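Local coordinates for protein pectate lyase (Pectobacterium carotovorum, PDB 4U49) that probably depolymerises polygalacturonate and methylated pectins by calcium-dependent eliminative cleavage within the chain, acting as a secreted pectate lyase of polysaccharide lyase family 3, at residues I169-G174 and W192-E197; V213-T218 and T245-H250; I140-S145 and K165-S170. One frame throughout, in Å; residues are numbered along the deposited sequence.

Interaction 1 of 3, residues I169-G174 and W192-E197; sequences ISEKGG and WEDICE
The Trp-192 indole meets the terminal methyl of Ile-169 obliquely, at its pyrrole part. Ile-169 CD1 lies 3.3 Å from Trp-192 NE1 and 3.5 Å from Trp-192 CD1. The two side chains run side by side in the same direction. In Ile-169, CG1 lies anti to the carbonyl carbon (chi1 -63°) and the chain continues extended, which carries CD1 to the indole. The other flat groups are carboxylates. Those of Glu-171 and Asp-194 stand nearly perpendicular, with planes 82° apart. Their aliphatic parts do the touching, with Glu-171 CG 3.7 Å from Asp-194 CB. Glu-193 lays its CB and CG against the carbonyl oxygen of Ile-169. That oxygen also accepts a nearly straight bond from Glu-193 N, at 3.1 Å.

Beyond this bond the two chains stay close, but direct backbone hydrogen bonding gives way to bridging waters. Water 1 links Ser-170 O to Asp-194 N. Water 2 donates to Glu-171 O and to Asp-194 O. Cys-196 CB packs on Gly-174 C at 3.6 Å, and its sulfur is tied to Cys-146 by a disulfide. Asp-194 and Ile-195 belong to a calcium site of this protein, although no calcium is bound to this chain here. The contact continues the parallel pairing of strands 167-169 and 184-192 into their following loops. Trp-192 packs on Ala-214 of strand 213-216, and both Ile-169 and Trp-192 pack on Ile-178 of strand 178-182.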
loop_
_atom_site.group_PDB
_atom_site.type_symbol
_atom_site.label_atom_id
_atom_site.label_comp_id
_atom_site.label_asym_id
_atom_site.label_seq_id
_atom_site.Cartn_x
_atom_site.Cartn_y
_atom_site.Cartn_z
ATOM N N ILE A 169 2.658 9.614 -6.812
ATOM C CA ILE A 169 3.868 10.202 -6.251
ATOM C C ILE A 169 5.006 9.910 -7.214
ATOM O O ILE A 169 5.241 8.760 -7.580
ATOM C CB ILE A 169 4.172 9.660 -4.850
ATOM C CG1 ILE A 169 3.039 10.047 -3.895
ATOM C CG2 ILE A 169 5.495 10.217 -4.333
ATOM C CD1 ILE A 169 3.228 9.550 -2.485
ATOM N N SER A 170 5.692 10.965 -7.642
ATOM C CA SER A 170 6.635 10.869 -8.746
ATOM C C SER A 170 7.843 10.005 -8.424
ATOM O O SER A 170 8.187 9.778 -7.259
ATOM C CB SER A 170 7.110 12.260 -9.162
ATOM O OG SER A 170 8.086 12.739 -8.261
ATOM N N GLU A 171 8.489 9.535 -9.482
ATOM C CA GLU A 171 9.670 8.697 -9.368
ATOM C C GLU A 171 10.838 9.452 -8.738
ATOM O O GLU A 171 11.597 8.891 -7.947
ATOM C CB GLU A 171 10.057 8.165 -10.750
ATOM C CG GLU A 171 11.193 7.170 -10.760
ATOM C CD GLU A 171 11.418 6.573 -12.136
ATOM O OE1 GLU A 171 10.956 7.178 -13.122
ATOM O OE2 GLU A 171 12.042 5.493 -12.233
ATOM N N LYS A 172 10.974 10.728 -9.079
ATOM C CA LYS A 172 12.129 11.500 -8.628
ATOM C C LYS A 172 11.850 12.308 -7.363
ATOM O O LYS A 172 12.774 12.836 -6.745
ATOM C CB LYS A 172 12.613 12.435 -9.744
ATOM C CG LYS A 172 13.602 11.806 -10.736
ATOM C CD LYS A 172 13.557 10.280 -10.721
ATOM C CE LYS A 172 14.741 9.660 -11.450
ATOM N NZ LYS A 172 14.627 8.175 -11.523
ATOM N N GLY A 173 10.586 12.390 -6.966
ATOM C CA GLY A 173 10.213 13.203 -5.822
ATOM C C GLY A 173 9.542 12.447 -4.693
ATOM O O GLY A 173 8.751 13.021 -3.947
ATOM N N GLY A 174 9.876 11.167 -4.552
ATOM C CA GLY A 174 9.276 10.318 -3.539
ATOM C C GLY A 174 9.416 10.829 -2.117
ATOM O O GLY A 174 8.507 10.652 -1.304
ATOM N N TRP A 192 2.793 4.904 -5.885
ATOM C CA TRP A 192 4.184 5.291 -5.669
ATOM C C TRP A 192 5.037 4.769 -6.821
ATOM O O TRP A 192 5.327 3.575 -6.888
ATOM C CB TRP A 192 4.712 4.737 -4.341
ATOM C CG TRP A 192 4.101 5.326 -3.097
ATOM C CD1 TRP A 192 4.639 6.298 -2.303
ATOM C CD2 TRP A 192 2.855 4.957 -2.489
ATOM N NE1 TRP A 192 3.803 6.565 -1.245
ATOM C CE2 TRP A 192 2.700 5.757 -1.337
ATOM C CE3 TRP A 192 1.853 4.034 -2.809
ATOM C CZ2 TRP A 192 1.586 5.662 -0.505
ATOM C CZ3 TRP A 192 0.746 3.941 -1.981
ATOM C CH2 TRP A 192 0.621 4.751 -0.844
ATOM N N GLU A 193 5.437 5.654 -7.728
ATOM C CA GLU A 193 6.201 5.236 -8.899
ATOM C C GLU A 193 7.581 4.717 -8.525
ATOM O O GLU A 193 8.153 3.888 -9.233
ATOM C CB GLU A 193 6.320 6.388 -9.895
ATOM C CG GLU A 193 4.973 6.863 -10.395
ATOM C CD GLU A 193 5.052 7.544 -11.742
ATOM O OE1 GLU A 193 5.732 8.588 -11.842
ATOM O OE2 GLU A 193 4.428 7.035 -12.699
ATOM N N ASP A 194 8.102 5.198 -7.401
ATOM C CA ASP A 194 9.371 4.716 -6.868
ATOM C C ASP A 194 9.525 5.199 -5.434
ATOM O O ASP A 194 9.743 6.387 -5.195
ATOM C CB ASP A 194 10.547 5.197 -7.726
ATOM C CG ASP A 194 11.839 4.465 -7.413
ATOM O OD1 ASP A 194 11.800 3.230 -7.239
ATOM O OD2 ASP A 194 12.898 5.127 -7.343
ATOM N N ILE A 195 9.396 4.280 -4.482
ATOM C CA ILE A 195 9.542 4.615 -3.072
ATOM C C ILE A 195 10.921 5.200 -2.803
ATOM O O ILE A 195 11.935 4.613 -3.175
ATOM C CB ILE A 195 9.339 3.392 -2.159
ATOM C CG1 ILE A 195 7.910 2.859 -2.284
ATOM C CG2 ILE A 195 9.642 3.753 -0.706
ATOM C CD1 ILE A 195 7.644 1.640 -1.427
ATOM N N CYS A 196 10.948 6.367 -2.172
ATOM C CA CYS A 196 12.207 6.985 -1.772
ATOM C C CYS A 196 12.585 6.512 -0.365
ATOM O O CYS A 196 13.240 5.482 -0.216
ATOM C CB CYS A 196 12.098 8.508 -1.842
ATOM S SG CYS A 196 13.616 9.409 -1.419
ATOM N N GLU A 197 12.158 7.241 0.663
ATOM C CA GLU A 197 12.446 6.836 2.040
ATOM C C GLU A 197 11.413 5.824 2.541
ATOM O O GLU A 197 11.735 4.661 2.780
ATOM C CB GLU A 197 12.490 8.053 2.971
ATOM C CG GLU A 197 12.924 7.711 4.389
ATOM C CD GLU A 197 12.923 8.910 5.322
ATOM O OE1 GLU A 197 12.736 10.047 4.843
ATOM O OE2 GLU A 197 13.113 8.711 6.541
HETATM O O HOH W 1 7.191 7.466 -5.726
HETATM O O HOH W 2 11.355 8.649 -5.320
HETATM O O HOH W 3 8.582 7.656 -1.031
#

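Interaction 2 of 3, residues V213-T218 and T245-H250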
loop_
_atom_site.group_PDB
_atom_site.type_symbol
_atom_site.label_atom_id
_atom_site.label_comp_id
_atom_site.label_asym_id
_atom_site.label_seq_id
_atom_site.Cartn_x
_atom_site.Cartn_y
_atom_site.Cartn_z
ATOM N N VAL A 213 -0.617 1.154 -5.554
ATOM C CA VAL A 213 0.492 0.361 -6.071
ATOM C C VAL A 213 1.804 1.055 -5.719
ATOM O O VAL A 213 1.955 2.251 -5.954
ATOM C CB VAL A 213 0.409 0.173 -7.607
ATOM C CG1 VAL A 213 1.584 -0.660 -8.107
ATOM C CG2 VAL A 213 -0.912 -0.472 -8.013
ATOM N N ALA A 214 2.751 0.312 -5.152
ATOM C CA ALA A 214 4.030 0.897 -4.763
ATOM C C ALA A 214 5.206 0.147 -5.383
ATOM O O ALA A 214 5.434 -1.028 -5.094
ATOM C CB ALA A 214 4.161 0.921 -3.251
ATOM N N HIS A 215 5.952 0.841 -6.235
ATOM C CA HIS A 215 7.122 0.261 -6.874
ATOM C C HIS A 215 8.394 0.621 -6.117
ATOM O O HIS A 215 8.531 1.733 -5.609
ATOM C CB HIS A 215 7.226 0.730 -8.327
ATOM C CG HIS A 215 8.516 0.357 -8.986
ATOM N ND1 HIS A 215 8.714 -0.858 -9.604
ATOM C CD2 HIS A 215 9.682 1.037 -9.110
ATOM C CE1 HIS A 215 9.944 -0.909 -10.086
ATOM N NE2 HIS A 215 10.550 0.228 -9.799
ATOM N N ASN A 216 9.321 -0.329 -6.046
ATOM C CA ASN A 216 10.620 -0.089 -5.428
ATOM C C ASN A 216 11.735 -0.802 -6.185
ATOM O O ASN A 216 11.507 -1.838 -6.807
ATOM C CB ASN A 216 10.610 -0.539 -3.964
ATOM C CG ASN A 216 11.881 -0.149 -3.225
ATOM O OD1 ASN A 216 12.080 1.019 -2.894
ATOM N ND2 ASN A 216 12.747 -1.126 -2.965
ATOM N N THR A 217 12.933 -0.226 -6.143
ATOM C CA THR A 217 14.126 -0.859 -6.700
ATOM C C THR A 217 15.182 -0.977 -5.607
ATOM O O THR A 217 15.406 -0.030 -4.858
ATOM C CB THR A 217 14.713 -0.063 -7.884
ATOM O OG1 THR A 217 15.259 1.174 -7.405
ATOM C CG2 THR A 217 13.647 0.229 -8.925
ATOM N N THR A 218 15.825 -2.136 -5.516
ATOM C CA THR A 218 16.821 -2.373 -4.472
ATOM C C THR A 218 18.090 -1.543 -4.661
ATOM O O THR A 218 18.548 -1.343 -5.788
ATOM C CB THR A 218 17.220 -3.857 -4.399
ATOM O OG1 THR A 218 17.317 -4.392 -5.725
ATOM C CG2 THR A 218 16.193 -4.654 -3.609
ATOM N N THR A 245 -0.840 -3.245 -3.624
ATOM C CA THR A 245 0.110 -4.089 -4.347
ATOM C C THR A 245 1.524 -3.518 -4.395
ATOM O O THR A 245 1.735 -2.368 -4.783
ATOM C CB THR A 245 -0.367 -4.343 -5.797
ATOM O OG1 THR A 245 -1.606 -5.063 -5.777
ATOM C CG2 THR A 245 0.668 -5.153 -6.578
ATOM N N LEU A 246 2.490 -4.342 -4.002
ATOM C CA LEU A 246 3.902 -3.997 -4.113
ATOM C C LEU A 246 4.479 -4.585 -5.394
ATOM O O LEU A 246 4.266 -5.758 -5.693
ATOM C CB LEU A 246 4.687 -4.513 -2.904
ATOM C CG LEU A 246 4.324 -3.978 -1.517
ATOM C CD1 LEU A 246 5.219 -4.616 -0.458
ATOM C CD2 LEU A 246 4.448 -2.466 -1.473
ATOM N N THR A 247 5.205 -3.772 -6.152
ATOM C CA THR A 247 5.876 -4.264 -7.347
ATOM C C THR A 247 7.351 -3.873 -7.330
ATOM O O THR A 247 7.749 -2.924 -6.652
ATOM C CB THR A 247 5.209 -3.741 -8.637
ATOM O OG1 THR A 247 5.866 -4.306 -9.778
ATOM C CG2 THR A 247 5.288 -2.228 -8.711
ATOM N N GLY A 248 8.160 -4.616 -8.078
ATOM C CA GLY A 248 9.594 -4.401 -8.092
ATOM C C GLY A 248 10.293 -5.214 -7.019
ATOM O O GLY A 248 9.878 -6.328 -6.697
ATOM N N GLN A 249 11.356 -4.652 -6.458
ATOM C CA GLN A 249 12.138 -5.344 -5.443
ATOM C C GLN A 249 12.098 -4.570 -4.129
ATOM O O GLN A 249 12.545 -3.424 -4.058
ATOM C CB GLN A 249 13.580 -5.541 -5.917
ATOM C CG GLN A 249 13.721 -6.412 -7.164
ATOM C CD GLN A 249 13.302 -5.697 -8.436
ATOM O OE1 GLN A 249 13.548 -4.501 -8.599
ATOM N NE2 GLN A 249 12.650 -6.424 -9.339
ATOM N N HIS A 250 11.551 -5.203 -3.096
ATOM C CA HIS A 250 11.319 -4.542 -1.815
ATOM C C HIS A 250 12.162 -5.120 -0.682
ATOM O O HIS A 250 12.722 -6.211 -0.799
ATOM C CB HIS A 250 9.836 -4.631 -1.443
ATOM C CG HIS A 250 8.953 -3.758 -2.276
ATOM N ND1 HIS A 250 8.525 -2.518 -1.855
ATOM C CD2 HIS A 250 8.422 -3.942 -3.509
ATOM C CE1 HIS A 250 7.767 -1.976 -2.791
ATOM N NE2 HIS A 250 7.690 -2.818 -3.806
#
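This is a parallel strand pairing between adjacent coils of the right-handed beta-helix of the pectate lyase fold. Strands 213-216 and 245-247 run 4.7 Å apart at closest approach, with their directions 21° apart. Ala-214 N donates to Thr-245 O, and Thr-247 N donates to Ala-214 O at 2.9 Å. Asn-216 N then donates to Thr-247 O, and Gln-249 N to Asn-216 O.

Past the corner at Gly-248, side chains add to the backbone pairing. CG of Asn-216, anti to the backbone N (chi1 -173°), sends the amide along the chain, and ND2 donates to Gln-249 O at 2.6 Å. This bond lies in the carbonyl plane and close to the amide plane, so it fixes the rotation of the amide. Asn-216 CB lies over one face of the His-250 ring in a CH-pi contact, 3.6 Å from the ring centroid. Leu-246 CB lies over the opposite face, toward the rim. His-250 NE2 donates to Thr-247 O at 2.8 Å, from above the carbonyl plane, and weakly to Ala-214 O at the ring edge. Thr-247 O is thus gripped by two donors. Asn-216 belongs to a calcium site of this protein that is empty in this chain; its bonds are consistent with a pre-set position.

On the face of Val-213, His-215 and Thr-247, the methyl Thr-247 CG2 packs 3.6 Å from His-215 CB. Asp-32 accepts from His-215 ND1 and bonds Thr-247 OG1. Ala-214 CB meets Leu-246 CD2 on the other face, at 3.8 Å. Strand 184-192 pairs with strand 213-216 on one side, strand 274-277 follows strand 244-247 on the other, and strands 24-31 and 34-41 cover the Val-213 face.

Interaction 3 of 3, residues I140-S145 and K165-S170; sequences ITLGLS and KNLRIS
Two short parallel strands, 141-142 and 167-169, pair here in the beta-helix of the pectate lyase. Three backbone bonds join them. Arg-168 N donates to Ile-140 O, Leu-142 N donates to Arg-168 O at 2.7 Å, and Ser-170 N donates to Leu-142 O.

The methyl Leu-167 CD1 is the apolar centre. It lies 3.7 Å from Leu-142 CD1, and the two leucine side chains cross at about a right angle. The same methyl sits 3.6 Å from Ile-140 O and, more loosely, 4.3 Å from Ile-140 CG1. In Leu-167, CG is anti to the backbone N (chi1 174°), and the turn at chi2 brings CD1 back to the neighbouring strand.

The pairing joins consecutive coils of the helix, and the chain turns a corner at Asn-166 as it enters the second strand. Asn-166 is held at that corner by Ser-40, Asp-136 and Asn-189.

Thr-141 and Arg-168 share the other face. Thr-141 crosses the aliphatic part of Arg-168 at a slant, with Thr-141 OG1 3.4 Å from Arg-168 CD. The arginine chain runs extended to CD and bends at chi3 (-55°). Its guanidinium then bonds Leu-28 O through NH2 and forms a salt bridge with Glu-193 through NH1. These two partners limit how the guanidinium can turn. Further along, Thr-141 CG2 touches Ser-170 CB at 3.7 Å.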
loop_
_atom_site.group_PDB
_atom_site.type_symbol
_atom_site.label_atom_id
_atom_site.label_comp_id
_atom_site.label_asym_id
_atom_site.label_seq_id
_atom_site.Cartn_x
_atom_site.Cartn_y
_atom_site.Cartn_z
ATOM N N ILE A 140 -3.437 13.337 -10.486
ATOM C CA ILE A 140 -2.254 14.119 -10.830
ATOM C C ILE A 140 -1.017 13.521 -10.180
ATOM O O ILE A 140 -1.116 12.651 -9.313
ATOM C CB ILE A 140 -2.368 15.599 -10.403
ATOM C CG1 ILE A 140 -2.376 15.723 -8.878
ATOM C CG2 ILE A 140 -3.594 16.247 -11.030
ATOM C CD1 ILE A 140 -2.157 17.134 -8.379
ATOM N N THR A 141 0.145 13.992 -10.609
ATOM C CA THR A 141 1.407 13.546 -10.045
ATOM C C THR A 141 1.991 14.634 -9.158
ATOM O O THR A 141 2.031 15.800 -9.544
ATOM C CB THR A 141 2.419 13.179 -11.145
ATOM O OG1 THR A 141 1.884 12.120 -11.947
ATOM C CG2 THR A 141 3.746 12.735 -10.535
ATOM N N LEU A 142 2.421 14.250 -7.961
ATOM C CA LEU A 142 3.077 15.177 -7.046
ATOM C C LEU A 142 4.401 14.599 -6.579
ATOM O O LEU A 142 4.580 13.383 -6.549
ATOM C CB LEU A 142 2.192 15.475 -5.836
ATOM C CG LEU A 142 0.920 16.296 -6.037
ATOM C CD1 LEU A 142 0.209 16.456 -4.696
ATOM C CD2 LEU A 142 1.237 17.654 -6.645
ATOM N N GLY A 143 5.324 15.473 -6.202
ATOM C CA GLY A 143 6.607 15.032 -5.697
ATOM C C GLY A 143 7.475 16.189 -5.251
ATOM O O GLY A 143 7.288 17.329 -5.687
ATOM N N LEU A 144 8.415 15.895 -4.363
ATOM C CA LEU A 144 9.421 16.866 -3.963
ATOM C C LEU A 144 10.754 16.444 -4.568
ATOM O O LEU A 144 10.964 16.588 -5.772
ATOM C CB LEU A 144 9.502 16.971 -2.438
ATOM C CG LEU A 144 8.224 17.481 -1.764
ATOM C CD1 LEU A 144 8.292 17.322 -0.251
ATOM C CD2 LEU A 144 7.950 18.933 -2.144
ATOM N N SER A 145 11.645 15.907 -3.743
ATOM C CA SER A 145 12.890 15.339 -4.248
ATOM C C SER A 145 13.139 13.979 -3.599
ATOM O O SER A 145 12.244 13.413 -2.970
ATOM C CB SER A 145 14.063 16.290 -3.991
ATOM O OG SER A 145 15.237 15.836 -4.638
ATOM N N LYS A 165 -6.948 10.774 -1.925
ATOM C CA LYS A 165 -7.219 9.740 -2.914
ATOM C C LYS A 165 -6.792 10.132 -4.324
ATOM O O LYS A 165 -6.678 11.316 -4.644
ATOM C CB LYS A 165 -8.707 9.367 -2.905
ATOM C CG LYS A 165 -9.652 10.512 -3.205
ATOM C CD LYS A 165 -11.103 10.054 -3.115
ATOM C CE LYS A 165 -11.408 9.479 -1.741
ATOM N NZ LYS A 165 -12.840 9.086 -1.606
ATOM N N ASN A 166 -6.536 9.114 -5.143
ATOM C CA ASN A 166 -6.228 9.285 -6.560
ATOM C C ASN A 166 -5.004 10.168 -6.799
ATOM O O ASN A 166 -5.103 11.242 -7.388
ATOM C CB ASN A 166 -7.449 9.854 -7.282
ATOM C CG ASN A 166 -8.706 9.056 -7.001
ATOM O OD1 ASN A 166 -8.661 7.832 -6.889
ATOM N ND2 ASN A 166 -9.836 9.745 -6.881
ATOM N N LEU A 167 -3.849 9.698 -6.342
ATOM C CA LEU A 167 -2.621 10.476 -6.417
ATOM C C LEU A 167 -1.451 9.636 -6.902
ATOM O O LEU A 167 -1.313 8.468 -6.535
ATOM C CB LEU A 167 -2.291 11.080 -5.047
ATOM C CG LEU A 167 -0.953 11.816 -4.911
ATOM C CD1 LEU A 167 -0.938 13.085 -5.753
ATOM C CD2 LEU A 167 -0.650 12.127 -3.451
ATOM N N ARG A 168 -0.610 10.240 -7.731
ATOM C CA ARG A 168 0.632 9.616 -8.149
ATOM C C ARG A 168 1.800 10.351 -7.504
ATOM O O ARG A 168 1.902 11.574 -7.603
ATOM C CB ARG A 168 0.754 9.627 -9.674
ATOM C CG ARG A 168 1.914 8.820 -10.225
ATOM C CD ARG A 168 1.858 8.765 -11.750
ATOM N NE ARG A 168 0.582 8.245 -12.227
ATOM C CZ ARG A 168 0.376 6.985 -12.601
ATOM N NH1 ARG A 168 1.366 6.104 -12.565
ATOM N NH2 ARG A 168 -0.824 6.607 -13.015
ATOM N N ILE A 169 2.658 9.614 -6.812
ATOM C CA ILE A 169 3.868 10.202 -6.251
ATOM C C ILE A 169 5.006 9.910 -7.214
ATOM O O ILE A 169 5.241 8.760 -7.580
ATOM C CB ILE A 169 4.172 9.660 -4.850
ATOM C CG1 ILE A 169 3.039 10.047 -3.895
ATOM C CG2 ILE A 169 5.495 10.217 -4.333
ATOM C CD1 ILE A 169 3.228 9.550 -2.485
ATOM N N SER A 170 5.692 10.965 -7.642
ATOM C CA SER A 170 6.635 10.869 -8.746
ATOM C C SER A 170 7.843 10.005 -8.424
ATOM O O SER A 170 8.187 9.778 -7.259
ATOM C CB SER A 170 7.110 12.260 -9.162
ATOM O OG SER A 170 8.086 12.739 -8.261
#

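The three contacts step along the beta-helix from coil to coil. Interaction 3 joins strand 141-142 to strand 167-169. Interaction 1 continues from strand 167-169 to the end of strand 184-192, and shares Ile-169 and Ser-170 with interaction 3. Interaction 2 then joins strand 213-216 to strand 244-247. The centres of interactions 1 and 3 are about 8 Å apart, those of 1 and 2 about 11 Å, and those of 2 and 3 about 16 Å. Probable backbone hydrogen bonds of Trp-192 with Val-213 and His-215 connect interactions 1 and 2. The calcium-binding residues Asp-194, Ile-195 and Asn-216 lie close together across these two contacts, consistent with a shared site, empty in this chain.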